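Local structure of uncharacterized protein (2A1V) at residues E19-S23 with L128-D132; V38-K43 with G119-E124. The protein is of unknown function but belongs to the YjbR (DUF419) family, whose small alpha/beta domain it adopts. All blocks are in the same frame, centred on the assembly; numbering follows the deposited sequence. Where two conformers were deposited one is given.

Both contacts lie on the same side of the chain's centre, with their own centres about 10 Å apart, and along the chain both segments of contact 2 fall between the two segments of contact 1. Residues 119-124 and 128-132 are the start and the exit of one short helix, 122-128: contact 1 meets its exit at the turn leading into strand 23-26, contact 2 its start at the turn joining strands 33-38 and 43-51. They also touch directly: His22 O is 3.1 Å from Gly39 N, a probable hydrogen bond, and Leu128 CD1 packs 3.6 Å from Tyr40 CD2. Tyr112 of helix 101-119 joins in, hydrogen-bonded to Pro21 O in contact 1 and packed on Val38 of contact 2.

Contact 1. Residues E19-S23 with L128-D132; sequences ELPHS and LGLPD
His22 contributes more to this surface contact than any other residue, lying against Leu128 where helix 122-128 ends. With its CG beside the backbone N (chi1 -53°), the side chain leaves CB heading for the other segment. CG and ND1 lie by the branch of Leu128, whose CG stands 3.8 Å from the centroid of the His22 ring, almost straight over one face in a CH-pi contact. Farther out, CE1 meets Leu128 CD1 at 3.8 Å, while ring CD2 meets Leu130 CD2, coming in obliquely, at 3.7 Å. At the tip, NE2 donates to Leu128 O over 2.7 Å; the bond is bent, 131° at the hydrogen, and the donor sits above the carbonyl plane. With His22 cut back to an alanine, Leu128 O would probably lose this donor and a gap would open beside the leucine branch. Next door, Pro21 CG packs on Pro131 CD at 4.1 Å, and Pro131 also rests on Tyr112. Gly129, at positive phi, is the C-prime residue of a Schellman motif with a hydrogen bond from Leu130 N to Arg125 O. The contact docks a Schellman-capped helix end onto the type II beta turn Leu20-Ser23 that leads into strand 23-26.

Contact 2. Residues V38-K43 with G119-E124; sequences VGYLSK and GFTKAE
Gly39 and Phe120 bring the two backbones nearest, 8.3 Å between their CA atoms, where the chain turns a corner at Gly39 and then runs through a type I beta turn from Tyr40 to Lys43. Phe120 fills the space between: its CZ reaches Val38 O at 3.3 Å, with that oxygen and Lys43 O both at the ring edge. A CB on Gly39 would clash with this CZ. Lys43 slides past the ring in the opposite sense. Its CG is anti to the backbone N (chi1 -172°), which sends the chain toward the helix start, and NZ ends over the ring, off-centre, in a cation-pi contact 4.6 Å from the centroid. There the ammonium has two acceptors: Gly119 O at 3.1 Å, met in the carbonyl plane, and Glu124 OE2 at 2.5 Å, a salt bridge through the syn lone pair, so short that its exact length is doubtful. The other oxygen, Glu124 OE1, accepts from Thr121 N at 2.8 Å, so the carboxylate is held from both its oxygens. Tyr40 crosses Glu124 obliquely, its ring only 13° from the carboxylate plane and its OH 3.5 Å from Glu124 CG; that hydroxyl is hydrogen-bonded to Glu127. Glu124 N returns a weak bond to Thr121 OG1, completing a capping box at the N-terminus of helix 122-128, which Lys43 ties to the turn between strands 33-38 and 43-51.

Contact 1. Residues E19-S23 with L128-D132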
ATOM      1  N   GLU A  19      -7.656  -6.673   6.830  1.00 23.43           N
ATOM      2  CA  GLU A  19      -8.658  -7.370   6.002  1.00 23.83           C
ATOM      3  C   GLU A  19      -8.130  -8.073   4.734  1.00 22.35           C
ATOM      4  O   GLU A  19      -8.911  -8.735   4.027  1.00 21.81           O
ATOM      5  CB  GLU A  19      -9.644  -6.382   5.451  1.00 24.16           C
ATOM      6  CG  GLU A  19     -10.158  -5.376   6.390  1.00 28.66           C
ATOM      7  CD  GLU A  19     -10.763  -4.255   5.589  1.00 31.02           C
ATOM      8  OE1 GLU A  19     -10.363  -4.188   4.375  1.00 43.31           O
ATOM      9  OE2 GLU A  19     -11.587  -3.461   6.143  1.00 36.34           O
ATOM     10  N   LEU A  20      -6.859  -7.842   4.400  1.00 20.84           N
ATOM     11  CA  LEU A  20      -6.278  -8.356   3.163  1.00 19.99           C
ATOM     12  C   LEU A  20      -5.660  -9.707   3.476  1.00 19.14           C
ATOM     13  O   LEU A  20      -4.918  -9.850   4.450  1.00 18.14           O
ATOM     14  CB  LEU A  20      -5.242  -7.402   2.619  1.00 19.34           C
ATOM     15  CG  LEU A  20      -5.735  -5.977   2.483  1.00 19.98           C
ATOM     16  CD1 LEU A  20      -4.627  -4.985   2.079  1.00 16.73           C
ATOM     17  CD2 LEU A  20      -6.916  -5.960   1.518  1.00 21.80           C
ATOM     18  N   PRO A  21      -6.034 -10.729   2.685  1.00 19.22           N
ATOM     19  CA  PRO A  21      -5.568 -12.077   2.913  1.00 18.64           C
ATOM     20  C   PRO A  21      -4.060 -12.223   2.829  1.00 18.26           C
ATOM     21  O   PRO A  21      -3.424 -11.709   1.900  1.00 17.76           O
ATOM     22  CB  PRO A  21      -6.258 -12.891   1.787  1.00 17.57           C
ATOM     23  CG  PRO A  21      -7.472 -12.077   1.445  1.00 18.23           C
ATOM     24  CD  PRO A  21      -6.973 -10.677   1.533  1.00 19.17           C
ATOM     25  N   HIS A  22      -3.546 -12.963   3.804  1.00 17.27           N
ATOM     26  CA  HIS A  22      -2.120 -13.264   3.972  1.00 18.42           C
ATOM     27  C   HIS A  22      -1.189 -12.044   4.104  1.00 19.30           C
ATOM     28  O   HIS A  22      -0.024 -12.065   3.626  1.00 18.53           O
ATOM     29  CB  HIS A  22      -1.656 -14.180   2.874  1.00 19.10           C
ATOM     30  CG  HIS A  22      -2.481 -15.406   2.735  1.00 20.30           C
ATOM     31  ND1 HIS A  22      -2.367 -16.478   3.600  1.00 21.50           N
ATOM     32  CD2 HIS A  22      -3.457 -15.724   1.847  1.00 20.93           C
ATOM     33  CE1 HIS A  22      -3.217 -17.419   3.224  1.00 21.61           C
ATOM     34  NE2 HIS A  22      -3.886 -16.989   2.162  1.00 19.88           N
ATOM     35  N   SER A  23      -1.695 -11.000   4.789  1.00 18.91           N
ATOM     36  CA  SER A  23      -0.910  -9.825   5.004  1.00 19.55           C
ATOM     37  C   SER A  23      -0.253  -9.988   6.372  1.00 19.43           C
ATOM     38  O   SER A  23      -0.796 -10.654   7.260  1.00 17.52           O
ATOM     39  CB  SER A  23      -1.725  -8.542   4.924  1.00 19.31           C
ATOM     40  OG  SER A  23      -0.917  -7.429   5.311  1.00 20.24           O
ATOM     41  N   LEU A 128      -2.550 -20.424  -2.176  1.00 27.99           N
ATOM     42  CA  LEU A 128      -2.571 -19.614  -0.996  1.00 28.25           C
ATOM     43  C   LEU A 128      -3.967 -19.005  -0.848  1.00 29.00           C
ATOM     44  O   LEU A 128      -4.466 -18.799   0.271  1.00 31.23           O
ATOM     45  CB  LEU A 128      -1.459 -18.580  -1.177  1.00 28.61           C
ATOM     46  CG  LEU A 128      -0.887 -17.767  -0.056  1.00 27.52           C
ATOM     47  CD1 LEU A 128      -0.364 -18.614   1.053  1.00 25.04           C
ATOM     48  CD2 LEU A 128       0.161 -16.866  -0.643  1.00 26.26           C
ATOM     49  N   GLY A 129      -4.623 -18.755  -1.976  1.00 28.70           N
ATOM     50  CA  GLY A 129      -5.903 -18.078  -1.984  1.00 28.01           C
ATOM     51  C   GLY A 129      -5.792 -16.560  -2.028  1.00 28.49           C
ATOM     52  O   GLY A 129      -6.517 -15.857  -1.296  1.00 32.52           O
ATOM     53  N   LEU A 130      -4.955 -16.015  -2.902  1.00 26.12           N
ATOM     54  CA  LEU A 130      -4.924 -14.569  -3.098  1.00 25.38           C
ATOM     55  C   LEU A 130      -5.982 -14.170  -4.107  1.00 25.02           C
ATOM     56  O   LEU A 130      -6.012 -14.753  -5.173  1.00 24.81           O
ATOM     57  CB  LEU A 130      -3.550 -14.139  -3.623  1.00 24.10           C
ATOM     58  CG  LEU A 130      -2.379 -14.520  -2.726  1.00 22.58           C
ATOM     59  CD1 LEU A 130      -1.063 -14.088  -3.349  1.00 19.84           C
ATOM     60  CD2 LEU A 130      -2.552 -13.944  -1.303  1.00 20.16           C
ATOM     61  N   PRO A 131      -6.846 -13.167  -3.787  1.00 24.88           N
ATOM     62  CA  PRO A 131      -7.969 -12.896  -4.680  1.00 25.52           C
ATOM     63  C   PRO A 131      -7.636 -12.046  -5.922  1.00 25.68           C
ATOM     64  O   PRO A 131      -6.686 -11.262  -5.901  1.00 26.11           O
ATOM     65  CB  PRO A 131      -8.946 -12.193  -3.779  1.00 24.10           C
ATOM     66  CG  PRO A 131      -8.047 -11.358  -2.919  1.00 25.61           C
ATOM     67  CD  PRO A 131      -6.875 -12.267  -2.621  1.00 25.55           C
ATOM     68  N   ASP A 132      -8.391 -12.258  -7.004  0.60 26.19           N
ATOM     69  CA  ASP A 132      -8.285 -11.450  -8.243  0.60 26.64           C
ATOM     70  C   ASP A 132      -8.651  -9.978  -7.997  0.60 26.17           C
ATOM     71  O   ASP A 132      -7.970  -9.092  -8.483  0.60 26.44           O
ATOM     72  CB  ASP A 132      -9.192 -12.016  -9.364  0.60 27.06           C
ATOM     73  CG  ASP A 132      -9.043 -11.260 -10.715  0.60 27.91           C
ATOM     74  OD1 ASP A 132      -7.913 -11.080 -11.255  0.60 31.56           O
ATOM     75  OD2 ASP A 132     -10.084 -10.863 -11.266  0.60 31.80           O
TER

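Contact 2. Residues V38-K43 with G119-E124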
ATOM      1  N   VAL A  38       2.779  -9.435   1.765  1.00 14.86           N
ATOM      2  CA  VAL A  38       1.791 -10.442   1.443  1.00 15.73           C
ATOM      3  C   VAL A  38       2.485 -11.715   0.953  1.00 15.67           C
ATOM      4  O   VAL A  38       3.476 -11.674   0.196  1.00 16.10           O
ATOM      5  CB  VAL A  38       0.768  -9.909   0.380  1.00 15.94           C
ATOM      6  CG1 VAL A  38       1.467  -9.426  -0.879  1.00 14.72           C
ATOM      7  CG2 VAL A  38      -0.248 -10.943  -0.002  1.00 14.68           C
ATOM      8  N   GLY A  39       1.958 -12.844   1.402  1.00 17.03           N
ATOM      9  CA  GLY A  39       2.340 -14.141   0.866  1.00 18.85           C
ATOM     10  C   GLY A  39       2.535 -15.223   1.885  1.00 20.19           C
ATOM     11  O   GLY A  39       1.931 -15.192   2.928  1.00 20.95           O
ATOM     12  N   TYR A  40       3.348 -16.220   1.552  1.00 21.84           N
ATOM     13  CA  TYR A  40       3.632 -17.314   2.499  1.00 21.72           C
ATOM     14  C   TYR A  40       4.575 -16.760   3.565  1.00 22.58           C
ATOM     15  O   TYR A  40       5.278 -15.748   3.388  1.00 23.24           O
ATOM     16  CB  TYR A  40       4.287 -18.548   1.808  1.00 21.78           C
ATOM     17  CG  TYR A  40       3.593 -19.091   0.537  1.00 22.93           C
ATOM     18  CD1 TYR A  40       3.783 -18.459  -0.729  1.00 22.75           C
ATOM     19  CD2 TYR A  40       2.783 -20.243   0.589  1.00 21.39           C
ATOM     20  CE1 TYR A  40       3.200 -18.968  -1.917  1.00 20.84           C
ATOM     21  CE2 TYR A  40       2.174 -20.756  -0.573  1.00 21.41           C
ATOM     22  CZ  TYR A  40       2.368 -20.121  -1.841  1.00 22.81           C
ATOM     23  OH  TYR A  40       1.754 -20.613  -3.005  1.00 16.10           O
ATOM     24  N   LEU A  41       4.596 -17.435   4.684  1.00 24.00           N
ATOM     25  CA  LEU A  41       5.570 -17.126   5.699  1.00 25.07           C
ATOM     26  C   LEU A  41       6.979 -17.309   5.158  1.00 24.04           C
ATOM     27  O   LEU A  41       7.856 -16.555   5.533  1.00 24.88           O
ATOM     28  CB  LEU A  41       5.279 -17.916   7.004  1.00 26.34           C
ATOM     29  CG  LEU A  41       4.210 -17.300   7.923  1.00 30.04           C
ATOM     30  CD1 LEU A  41       4.185 -18.078   9.281  1.00 33.05           C
ATOM     31  CD2 LEU A  41       4.459 -15.788   8.204  1.00 32.77           C
ATOM     32  N   SER A  42       7.194 -18.219   4.202  1.00 23.48           N
ATOM     33  CA  SER A  42       8.521 -18.385   3.601  1.00 22.81           C
ATOM     34  C   SER A  42       8.794 -17.580   2.325  1.00 22.40           C
ATOM     35  O   SER A  42       9.888 -17.665   1.740  1.00 22.24           O
ATOM     36  CB  SER A  42       8.786 -19.870   3.318  1.00 22.58           C
ATOM     37  OG  SER A  42       7.992 -20.309   2.211  1.00 24.39           O
ATOM     38  N   LYS A  43       7.798 -16.846   1.848  1.00 22.30           N
ATOM     39  CA  LYS A  43       7.937 -16.019   0.641  1.00 22.08           C
ATOM     40  C   LYS A  43       6.873 -14.924   0.641  1.00 20.70           C
ATOM     41  O   LYS A  43       5.785 -15.127   0.179  1.00 19.53           O
ATOM     42  CB  LYS A  43       7.821 -16.871  -0.627  1.00 22.16           C
ATOM     43  CG  LYS A  43       8.157 -16.096  -1.946  1.00 22.71           C
ATOM     44  CD  LYS A  43       7.309 -16.663  -3.120  1.00 24.33           C
ATOM     45  CE  LYS A  43       7.077 -15.643  -4.268  1.00 25.13           C
ATOM     46  NZ  LYS A  43       6.621 -16.312  -5.493  1.00 22.96           N
ATOM     47  N   GLY A 119       4.095 -10.642  -8.173  1.00 22.33           N
ATOM     48  CA  GLY A 119       5.073 -11.346  -7.368  1.00 21.58           C
ATOM     49  C   GLY A 119       4.805 -12.819  -7.149  1.00 21.30           C
ATOM     50  O   GLY A 119       5.639 -13.520  -6.563  1.00 21.17           O
ATOM     51  N   PHE A 120       3.638 -13.273  -7.614  1.00 20.81           N
ATOM     52  CA  PHE A 120       3.102 -14.635  -7.402  1.00 20.38           C
ATOM     53  C   PHE A 120       2.494 -15.109  -8.733  1.00 20.76           C
ATOM     54  O   PHE A 120       2.007 -14.305  -9.524  1.00 20.64           O
ATOM     55  CB  PHE A 120       2.022 -14.612  -6.306  1.00 19.27           C
ATOM     56  CG  PHE A 120       2.567 -14.222  -4.978  1.00 18.48           C
ATOM     57  CD1 PHE A 120       2.701 -12.902  -4.631  1.00 16.66           C
ATOM     58  CD2 PHE A 120       3.041 -15.180  -4.110  1.00 19.00           C
ATOM     59  CE1 PHE A 120       3.264 -12.543  -3.458  1.00 13.55           C
ATOM     60  CE2 PHE A 120       3.615 -14.812  -2.920  1.00 20.47           C
ATOM     61  CZ  PHE A 120       3.717 -13.486  -2.599  1.00 19.70           C
ATOM     62  N   THR A 121       2.561 -16.397  -8.987  1.00 20.86           N
ATOM     63  CA  THR A 121       1.973 -16.944 -10.185  1.00 21.18           C
ATOM     64  C   THR A 121       0.525 -17.272  -9.914  1.00 21.80           C
ATOM     65  O   THR A 121       0.069 -17.285  -8.780  1.00 20.27           O
ATOM     66  CB  THR A 121       2.692 -18.205 -10.669  1.00 21.19           C
ATOM     67  OG1 THR A 121       2.590 -19.233  -9.696  1.00 20.26           O
ATOM     68  CG2 THR A 121       4.150 -17.908 -10.964  1.00 23.26           C
ATOM     69  N   LYS A 122      -0.187 -17.497 -11.004  1.00 23.81           N
ATOM     70  CA  LYS A 122      -1.543 -18.006 -10.983  1.00 25.03           C
ATOM     71  C   LYS A 122      -1.704 -19.218 -10.065  1.00 23.66           C
ATOM     72  O   LYS A 122      -2.649 -19.262  -9.269  1.00 22.76           O
ATOM     73  CB  LYS A 122      -1.966 -18.312 -12.431  1.00 26.36           C
ATOM     74  CG  LYS A 122      -3.190 -19.208 -12.542  1.00 28.35           C
ATOM     75  CD  LYS A 122      -3.839 -19.143 -13.949  1.00 30.75           C
ATOM     76  CE  LYS A 122      -5.255 -19.779 -13.890  1.00 35.32           C
ATOM     77  NZ  LYS A 122      -6.218 -18.725 -13.379  1.00 37.62           N
ATOM     78  N   ALA A 123      -0.779 -20.179 -10.130  1.00 22.54           N
ATOM     79  CA  ALA A 123      -0.858 -21.356  -9.204  1.00 22.49           C
ATOM     80  C   ALA A 123      -0.698 -20.980  -7.733  1.00 21.01           C
ATOM     81  O   ALA A 123      -1.386 -21.515  -6.882  1.00 20.16           O
ATOM     82  CB  ALA A 123       0.220 -22.414  -9.551  1.00 22.46           C
ATOM     83  N   GLU A 124       0.266 -20.102  -7.466  1.00 20.00           N
ATOM     84  CA  GLU A 124       0.499 -19.601  -6.132  1.00 20.56           C
ATOM     85  C   GLU A 124      -0.740 -18.914  -5.571  1.00 19.58           C
ATOM     86  O   GLU A 124      -1.134 -19.149  -4.408  1.00 18.64           O
ATOM     87  CB  GLU A 124       1.666 -18.610  -6.115  1.00 19.64           C
ATOM     88  CG  GLU A 124       3.026 -19.236  -5.944  1.00 21.15           C
ATOM     89  CD  GLU A 124       4.134 -18.191  -6.002  1.00 20.70           C
ATOM     90  OE1 GLU A 124       4.314 -17.571  -7.087  1.00 20.40           O
ATOM     91  OE2 GLU A 124       4.779 -17.972  -4.944  1.00 20.92           O
TER